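PDB 2H84: probable polyketide synthase 1 from Dictyostelium discoideum, which probably acts as a polyketide synthase that makes acylpyrones in vitro, the crystallised part being its C-terminal type III polyketide synthase domain of the chalcone and stilbene synthase family. Local coordinates for residues 293-298 / 353-358; 225-230 / 368-373. All blocks are in the same frame, centred on the assembly; numbering follows the deposited sequence.

Contact 1 (293-298 / 353-358); sequences CEFLIH and YSISLA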
ATOM      1  N   CYS A 293     -24.773  15.383  14.501  1.00 31.04           N
ATOM      2  CA  CYS A 293     -23.831  15.254  13.395  1.00 27.73           C
ATOM      3  C   CYS A 293     -24.383  14.585  12.143  1.00 26.47           C
ATOM      4  O   CYS A 293     -25.255  13.720  12.216  1.00 27.24           O
ATOM      5  CB  CYS A 293     -22.591  14.492  13.860  1.00 26.06           C
ATOM      6  SG  CYS A 293     -21.771  15.209  15.303  1.00 25.81           S
ATOM      7  N   GLU A 294     -23.873  15.010  10.990  1.00 23.83           N
ATOM      8  CA  GLU A 294     -24.268  14.435   9.713  1.00 20.66           C
ATOM      9  C   GLU A 294     -23.436  13.171   9.618  1.00 19.03           C
ATOM     10  O   GLU A 294     -22.257  13.176   9.961  1.00 18.74           O
ATOM     11  CB  GLU A 294     -23.902  15.374   8.558  1.00 21.37           C
ATOM     12  CG  GLU A 294     -24.220  14.831   7.168  1.00 21.40           C
ATOM     13  CD  GLU A 294     -25.697  14.927   6.824  1.00 23.46           C
ATOM     14  OE1 GLU A 294     -26.174  14.151   5.959  1.00 23.30           O
ATOM     15  OE2 GLU A 294     -26.380  15.791   7.418  1.00 24.55           O
ATOM     16  N   PHE A 295     -24.038  12.083   9.164  1.00 18.20           N
ATOM     17  CA  PHE A 295     -23.305  10.830   9.045  1.00 16.80           C
ATOM     18  C   PHE A 295     -22.937  10.452   7.622  1.00 16.16           C
ATOM     19  O   PHE A 295     -23.804  10.152   6.793  1.00 14.73           O
ATOM     20  CB  PHE A 295     -24.085   9.699   9.710  1.00 15.68           C
ATOM     21  CG  PHE A 295     -23.834   9.592  11.184  1.00 16.12           C
ATOM     22  CD1 PHE A 295     -23.036   8.576  11.693  1.00 15.32           C
ATOM     23  CD2 PHE A 295     -24.326  10.553  12.058  1.00 15.94           C
ATOM     24  CE1 PHE A 295     -22.741   8.514  13.051  1.00 15.08           C
ATOM     25  CE2 PHE A 295     -24.035  10.495  13.417  1.00 15.65           C
ATOM     26  CZ  PHE A 295     -23.235   9.479  13.909  1.00 15.15           C
ATOM     27  N   LEU A 296     -21.629  10.481   7.362  1.00 15.92           N
ATOM     28  CA  LEU A 296     -21.053  10.154   6.055  1.00 14.58           C
ATOM     29  C   LEU A 296     -20.415   8.782   6.210  1.00 14.27           C
ATOM     30  O   LEU A 296     -19.217   8.655   6.468  1.00 15.21           O
ATOM     31  CB  LEU A 296     -20.011  11.207   5.670  1.00 13.12           C
ATOM     32  CG  LEU A 296     -20.527  12.640   5.837  1.00 12.53           C
ATOM     33  CD1 LEU A 296     -19.458  13.631   5.419  1.00 12.35           C
ATOM     34  CD2 LEU A 296     -21.808  12.831   5.023  1.00 10.72           C
ATOM     35  N   ILE A 297     -21.244   7.758   6.056  1.00 13.02           N
ATOM     36  CA  ILE A 297     -20.819   6.381   6.212  1.00 11.70           C
ATOM     37  C   ILE A 297     -20.525   5.662   4.910  1.00 11.10           C
ATOM     38  O   ILE A 297     -21.226   5.835   3.912  1.00 11.01           O
ATOM     39  CB  ILE A 297     -21.896   5.571   6.958  1.00 13.11           C
ATOM     40  CG1 ILE A 297     -22.314   6.310   8.233  1.00 12.83           C
ATOM     41  CG2 ILE A 297     -21.365   4.172   7.293  1.00 12.96           C
ATOM     42  CD1 ILE A 297     -23.439   5.630   8.994  1.00 11.91           C
ATOM     43  N   HIS A 298     -19.473   4.851   4.940  1.00 11.72           N
ATOM     44  CA  HIS A 298     -19.072   4.032   3.805  1.00 11.53           C
ATOM     45  C   HIS A 298     -20.284   3.175   3.450  1.00 12.04           C
ATOM     46  O   HIS A 298     -20.784   2.425   4.285  1.00 13.17           O
ATOM     47  CB  HIS A 298     -17.898   3.135   4.211  1.00 11.06           C
ATOM     48  CG  HIS A 298     -17.758   1.911   3.367  1.00 10.22           C
ATOM     49  ND1 HIS A 298     -17.498   1.970   2.017  1.00 10.92           N
ATOM     50  CD2 HIS A 298     -17.864   0.596   3.677  1.00 10.26           C
ATOM     51  CE1 HIS A 298     -17.453   0.743   1.530  1.00 12.85           C
ATOM     52  NE2 HIS A 298     -17.672  -0.109   2.516  1.00 11.55           N
ATOM     53  N   TYR A 353     -21.105  19.885  11.999  1.00 27.03           N
ATOM     54  CA  TYR A 353     -20.157  18.783  12.022  1.00 25.20           C
ATOM     55  C   TYR A 353     -20.613  17.504  11.318  1.00 23.96           C
ATOM     56  O   TYR A 353     -21.805  17.307  11.080  1.00 23.64           O
ATOM     57  CB  TYR A 353     -19.828  18.452  13.474  1.00 24.93           C
ATOM     58  CG  TYR A 353     -19.130  19.544  14.241  1.00 26.13           C
ATOM     59  CD1 TYR A 353     -17.860  19.967  13.867  1.00 25.82           C
ATOM     60  CD2 TYR A 353     -19.733  20.156  15.348  1.00 26.65           C
ATOM     61  CE1 TYR A 353     -17.199  20.962  14.564  1.00 26.21           C
ATOM     62  CE2 TYR A 353     -19.074  21.164  16.058  1.00 26.86           C
ATOM     63  CZ  TYR A 353     -17.806  21.556  15.654  1.00 27.64           C
ATOM     64  OH  TYR A 353     -17.146  22.533  16.361  1.00 28.31           O
ATOM     65  N   SER A 354     -19.657  16.616  11.037  1.00 21.72           N
ATOM     66  CA  SER A 354     -19.943  15.331  10.383  1.00 19.65           C
ATOM     67  C   SER A 354     -19.097  14.210  10.954  1.00 18.50           C
ATOM     68  O   SER A 354     -17.943  14.421  11.324  1.00 17.63           O
ATOM     69  CB  SER A 354     -19.692  15.391   8.871  1.00 17.97           C
ATOM     70  OG  SER A 354     -20.589  16.276   8.227  1.00 18.82           O
ATOM     71  N   ILE A 355     -19.691  13.025  11.050  1.00 17.74           N
ATOM     72  CA  ILE A 355     -18.969  11.859  11.531  1.00 16.29           C
ATOM     73  C   ILE A 355     -18.874  10.907  10.341  1.00 14.15           C
ATOM     74  O   ILE A 355     -19.889  10.596   9.701  1.00 13.18           O
ATOM     75  CB  ILE A 355     -19.710  11.152  12.698  1.00 16.91           C
ATOM     76  CG1 ILE A 355     -19.783  12.090  13.914  1.00 17.64           C
ATOM     77  CG2 ILE A 355     -18.982   9.843  13.064  1.00 16.61           C
ATOM     78  CD1 ILE A 355     -20.519  11.508  15.115  1.00 14.65           C
ATOM     79  N   SER A 356     -17.655  10.485  10.013  1.00 11.91           N
ATOM     80  CA  SER A 356     -17.478   9.550   8.914  1.00 10.70           C
ATOM     81  C   SER A 356     -16.976   8.215   9.439  1.00 11.32           C
ATOM     82  O   SER A 356     -16.045   8.142  10.246  1.00 11.27           O
ATOM     83  CB  SER A 356     -16.512  10.086   7.872  1.00  8.66           C
ATOM     84  OG  SER A 356     -16.565   9.265   6.725  1.00  5.91           O
ATOM     85  N   LEU A 357     -17.605   7.150   8.972  1.00 12.56           N
ATOM     86  CA  LEU A 357     -17.237   5.820   9.418  1.00 13.97           C
ATOM     87  C   LEU A 357     -16.944   4.909   8.228  1.00 14.42           C
ATOM     88  O   LEU A 357     -17.460   5.111   7.126  1.00 14.28           O
ATOM     89  CB  LEU A 357     -18.367   5.243  10.272  1.00 13.23           C
ATOM     90  CG  LEU A 357     -18.681   6.039  11.542  1.00 14.76           C
ATOM     91  CD1 LEU A 357     -19.932   5.474  12.201  1.00 16.71           C
ATOM     92  CD2 LEU A 357     -17.501   5.974  12.504  1.00 13.97           C
ATOM     93  N   ALA A 358     -16.091   3.921   8.459  1.00 13.52           N
ATOM     94  CA  ALA A 358     -15.731   2.961   7.443  1.00 12.68           C
ATOM     95  C   ALA A 358     -15.196   1.747   8.175  1.00 13.25           C
ATOM     96  O   ALA A 358     -14.611   1.865   9.246  1.00 12.70           O
ATOM     97  CB  ALA A 358     -14.684   3.531   6.501  1.00 11.61           C
TER
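Strands 294-297 and 353-358 run parallel at a closest axis separation of 4.7 Å, pairing Glu294 with Ser354 and Phe295 with Ile355, and the helices between them in sequence make this a beta-alpha-beta crossover of the thiolase fold. Ile355 N gives a hydrogen bond to Glu294 O (2.8 Å), while Ile355 O takes one from Leu296 N (2.9 Å). The Phe295 ring and the Ile355 side chain stand next to each other on the same face of the sheet. Ile355 CB sits over one face of the Phe295 ring, 4.2 Å from its centroid, a CH-pi contact. Further along the branch, Ile355 CD1 reaches Phe295 CZ at 3.6 Å; Leu357 CD1 comes in at the ring edge. Branched and aromatic groups suit this face, because helix 261-280 packs on Ile355 and Leu357. An alanine in place of Phe295 would probably leave Ile355 CB and CD1 without the flat surface they rest on. On the other face helix 335-345 covers Leu296, through Val340 and Ala344, and Ser356, through Val337. At the strand end His298 touches Cys157, the predicted active-site residue, and Asn331, consistent with the Cys-His-Asn triad of this family. Ser356 turns its hydroxyl anti to the backbone N (chi1 -169°), across to the neighbouring strand, where Ser356 OG donates to Leu296 O at 2.7 Å.

Contact 2 (225-230 / 368-373); sequences PLYEVM and CFLKNV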
ATOM      1  N   PRO A 225     -12.080  25.713   0.807  1.00 25.52           N
ATOM      2  CA  PRO A 225     -12.225  24.532   1.662  1.00 25.12           C
ATOM      3  C   PRO A 225     -13.614  23.905   1.669  1.00 25.72           C
ATOM      4  O   PRO A 225     -14.625  24.605   1.615  1.00 25.48           O
ATOM      5  CB  PRO A 225     -11.823  25.054   3.034  1.00 24.65           C
ATOM      6  CG  PRO A 225     -10.799  26.065   2.711  1.00 25.61           C
ATOM      7  CD  PRO A 225     -11.426  26.800   1.550  1.00 25.55           C
ATOM      8  N   LEU A 226     -13.643  22.575   1.750  1.00 25.96           N
ATOM      9  CA  LEU A 226     -14.889  21.816   1.758  1.00 25.25           C
ATOM     10  C   LEU A 226     -15.196  21.216   3.129  1.00 25.23           C
ATOM     11  O   LEU A 226     -16.328  21.304   3.605  1.00 25.02           O
ATOM     12  CB  LEU A 226     -14.827  20.707   0.702  1.00 24.89           C
ATOM     13  CG  LEU A 226     -14.734  21.179  -0.751  1.00 24.93           C
ATOM     14  CD1 LEU A 226     -14.412  20.008  -1.672  1.00 25.06           C
ATOM     15  CD2 LEU A 226     -16.041  21.827  -1.147  1.00 24.20           C
ATOM     16  N   TYR A 227     -14.196  20.604   3.760  1.00 23.75           N
ATOM     17  CA  TYR A 227     -14.375  19.995   5.074  1.00 22.52           C
ATOM     18  C   TYR A 227     -13.140  20.231   5.909  1.00 23.38           C
ATOM     19  O   TYR A 227     -12.024  20.207   5.392  1.00 23.57           O
ATOM     20  CB  TYR A 227     -14.565  18.475   4.985  1.00 20.67           C
ATOM     21  CG  TYR A 227     -15.806  18.006   4.271  1.00 20.08           C
ATOM     22  CD1 TYR A 227     -15.804  17.785   2.892  1.00 19.71           C
ATOM     23  CD2 TYR A 227     -16.986  17.757   4.978  1.00 19.83           C
ATOM     24  CE1 TYR A 227     -16.947  17.321   2.239  1.00 18.97           C
ATOM     25  CE2 TYR A 227     -18.133  17.293   4.335  1.00 18.62           C
ATOM     26  CZ  TYR A 227     -18.107  17.074   2.972  1.00 18.76           C
ATOM     27  OH  TYR A 227     -19.237  16.578   2.365  1.00 18.34           O
ATOM     28  N   GLU A 228     -13.333  20.459   7.203  1.00 24.11           N
ATOM     29  CA  GLU A 228     -12.194  20.644   8.084  1.00 24.65           C
ATOM     30  C   GLU A 228     -12.026  19.344   8.844  1.00 23.89           C
ATOM     31  O   GLU A 228     -12.823  19.028   9.721  1.00 24.67           O
ATOM     32  CB  GLU A 228     -12.424  21.773   9.084  1.00 25.25           C
ATOM     33  CG  GLU A 228     -11.182  22.056   9.912  1.00 27.85           C
ATOM     34  CD  GLU A 228     -11.423  23.043  11.040  1.00 30.43           C
ATOM     35  OE1 GLU A 228     -12.261  23.963  10.865  1.00 30.97           O
ATOM     36  OE2 GLU A 228     -10.758  22.904  12.096  1.00 29.49           O
ATOM     37  N   VAL A 229     -10.999  18.579   8.502  1.00 22.97           N
ATOM     38  CA  VAL A 229     -10.767  17.323   9.186  1.00 23.00           C
ATOM     39  C   VAL A 229     -10.074  17.569  10.528  1.00 21.62           C
ATOM     40  O   VAL A 229      -8.860  17.700  10.616  1.00 20.15           O
ATOM     41  CB  VAL A 229      -9.988  16.350   8.265  1.00 24.52           C
ATOM     42  CG1 VAL A 229      -8.891  16.982   7.648  1.00 26.56           C
ATOM     43  CG2 VAL A 229      -9.426  15.312   8.996  1.00 24.96           C
ATOM     44  N   MET A 230     -10.889  17.632  11.572  1.00 21.96           N
ATOM     45  CA  MET A 230     -10.411  17.904  12.913  1.00 24.16           C
ATOM     46  C   MET A 230      -9.606  16.765  13.502  1.00 24.62           C
ATOM     47  O   MET A 230      -8.538  16.979  14.071  1.00 25.39           O
ATOM     48  CB  MET A 230     -11.601  18.241  13.790  1.00 25.88           C
ATOM     49  CG  MET A 230     -12.421  19.376  13.200  1.00 27.33           C
ATOM     50  SD  MET A 230     -13.937  19.658  14.087  1.00 31.81           S
ATOM     51  CE  MET A 230     -13.343  20.049  15.703  1.00 29.63           C
ATOM     52  N   CYS A 368     -13.710   9.505  11.335  1.00 21.89           N
ATOM     53  CA  CYS A 368     -13.192  10.835  11.144  1.00 23.28           C
ATOM     54  C   CYS A 368     -14.259  11.857  11.523  1.00 23.72           C
ATOM     55  O   CYS A 368     -15.437  11.675  11.219  1.00 24.31           O
ATOM     56  CB  CYS A 368     -12.777  11.012   9.694  1.00 22.91           C
ATOM     57  SG  CYS A 368     -11.790  12.458   9.423  1.00 23.34           S
ATOM     58  N   PHE A 369     -13.838  12.925  12.194  1.00 23.21           N
ATOM     59  CA  PHE A 369     -14.751  13.962  12.628  1.00 23.15           C
ATOM     60  C   PHE A 369     -14.438  15.202  11.836  1.00 22.53           C
ATOM     61  O   PHE A 369     -13.357  15.782  11.971  1.00 21.99           O
ATOM     62  CB  PHE A 369     -14.585  14.195  14.131  1.00 23.05           C
ATOM     63  CG  PHE A 369     -15.610  15.118  14.725  1.00 23.37           C
ATOM     64  CD1 PHE A 369     -15.385  16.483  14.756  1.00 22.13           C
ATOM     65  CD2 PHE A 369     -16.808  14.623  15.244  1.00 24.58           C
ATOM     66  CE1 PHE A 369     -16.333  17.350  15.284  1.00 23.05           C
ATOM     67  CE2 PHE A 369     -17.777  15.489  15.780  1.00 23.57           C
ATOM     68  CZ  PHE A 369     -17.535  16.854  15.798  1.00 23.15           C
ATOM     69  N   LEU A 370     -15.384  15.602  10.988  1.00 23.28           N
ATOM     70  CA  LEU A 370     -15.201  16.798  10.147  1.00 23.88           C
ATOM     71  C   LEU A 370     -16.113  17.980  10.455  1.00 25.13           C
ATOM     72  O   LEU A 370     -17.177  17.827  11.031  1.00 27.14           O
ATOM     73  CB  LEU A 370     -15.411  16.436   8.687  1.00 23.36           C
ATOM     74  CG  LEU A 370     -14.643  15.280   8.082  1.00 22.88           C
ATOM     75  CD1 LEU A 370     -15.612  14.140   7.858  1.00 22.35           C
ATOM     76  CD2 LEU A 370     -14.013  15.699   6.765  1.00 20.80           C
ATOM     77  N   LYS A 371     -15.679  19.159  10.028  1.00 26.50           N
ATOM     78  CA  LYS A 371     -16.438  20.385  10.208  1.00 27.72           C
ATOM     79  C   LYS A 371     -16.789  20.888   8.809  1.00 28.50           C
ATOM     80  O   LYS A 371     -15.912  21.259   8.032  1.00 27.78           O
ATOM     81  CB  LYS A 371     -15.614  21.440  10.968  1.00 29.41           C
ATOM     82  CG  LYS A 371     -16.188  22.844  10.893  1.00 29.51           C
ATOM     83  CD  LYS A 371     -15.986  23.568  12.204  1.00 30.87           C
ATOM     84  CE  LYS A 371     -16.264  25.050  12.082  1.00 30.86           C
ATOM     85  NZ  LYS A 371     -15.436  25.817  13.053  1.00 31.93           N
ATOM     86  N   ASN A 372     -18.075  20.830   8.486  1.00 30.05           N
ATOM     87  CA  ASN A 372     -18.583  21.235   7.192  1.00 32.20           C
ATOM     88  C   ASN A 372     -18.323  22.714   6.974  1.00 33.17           C
ATOM     89  O   ASN A 372     -19.038  23.561   7.509  1.00 34.29           O
ATOM     90  CB  ASN A 372     -20.082  20.919   7.128  1.00 33.08           C
ATOM     91  CG  ASN A 372     -20.394  19.494   7.561  1.00 34.52           C
ATOM     92  OD1 ASN A 372     -21.434  19.225   8.163  1.00 33.85           O
ATOM     93  ND2 ASN A 372     -19.483  18.572   7.253  1.00 35.28           N
ATOM     94  N   VAL A 373     -17.274  23.026   6.217  1.00 34.70           N
ATOM     95  CA  VAL A 373     -16.895  24.416   5.943  1.00 35.97           C
ATOM     96  C   VAL A 373     -17.545  25.048   4.693  1.00 36.90           C
ATOM     97  O   VAL A 373     -17.543  26.260   4.570  1.00 36.97           O
ATOM     98  CB  VAL A 373     -15.384  24.571   5.736  1.00 36.02           C
ATOM     99  CG1 VAL A 373     -14.675  24.374   6.923  1.00 35.68           C
ATOM    100  CG2 VAL A 373     -14.882  23.563   4.931  1.00 36.45           C
TER
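Met230 lays its thioether beside the Phe369 ring. Met230 SD meets that ring at the edge, in its plane, 3.5 Å from Phe369 CE1, a Met-aromatic contact. The turn at chi3 (60°) folds the methyl back, and Met230 CE also approaches Phe369 CE1. Methionine fits here because its polarisable, unbranched thioether can lie along the ring edge. Behind these groups the strands run antiparallel. Glu228 and Lys371 form a hydrogen-bonded pair, Glu228 N to Lys371 O at 2.8 Å and Lys371 N to Glu228 O at 2.9 Å, whereas Met230 N reaches Phe369 O only weakly. The long side chains of Glu228 and Lys371 run alongside each other, Glu228 CB 3.7 Å from Lys371 CB, on a partly exposed face that tolerates charge. Glu228 OE1 stays 4.3 Å from Lys371 NZ, too far for a salt bridge, though the opposite charges probably still attract. The other face is mostly apolar: Leu370 CD2 packs obliquely against the CB and ring of Tyr227, and Val229 CG2 touches Cys368 SG at 3.7 Å. Helix 335-345 covers Tyr227 and Leu370 there. A tyrosine suits this place because its OH can bond to Met341 O while the ring packs against Leu370 and Ala344. Past the strand end, Val373 N donates to Leu226 O from above the carbonyl plane. Leu226 and Tyr227 together face Val16 in a classic beta bulge. Strand 227-236 lies between strands 15-22 and 364-372 in the mixed central sheet of the thiolase fold.

Overall arrangement
The two contacts have centres 11 Å apart in one mixed sheet, whose neighbouring strands here run in the order 227-236, 364-372, 353-360, 294-297. Contact 2 joins the first pair and contact 1 the last; strands 353-360 and 364-372, consecutive in the chain, bridge them through Ser354 N and Leu370 O and through the rings of Tyr353 and Phe369. In sequence, both strands of contact 1 fall between the two segments of contact 2. Helix 335-345 packs against residues of both. All four segments belong to the C-terminal chalcone and stilbene synthase range, and the sheet thus ties the chain's end to the strand leading to His298, beside Cys157.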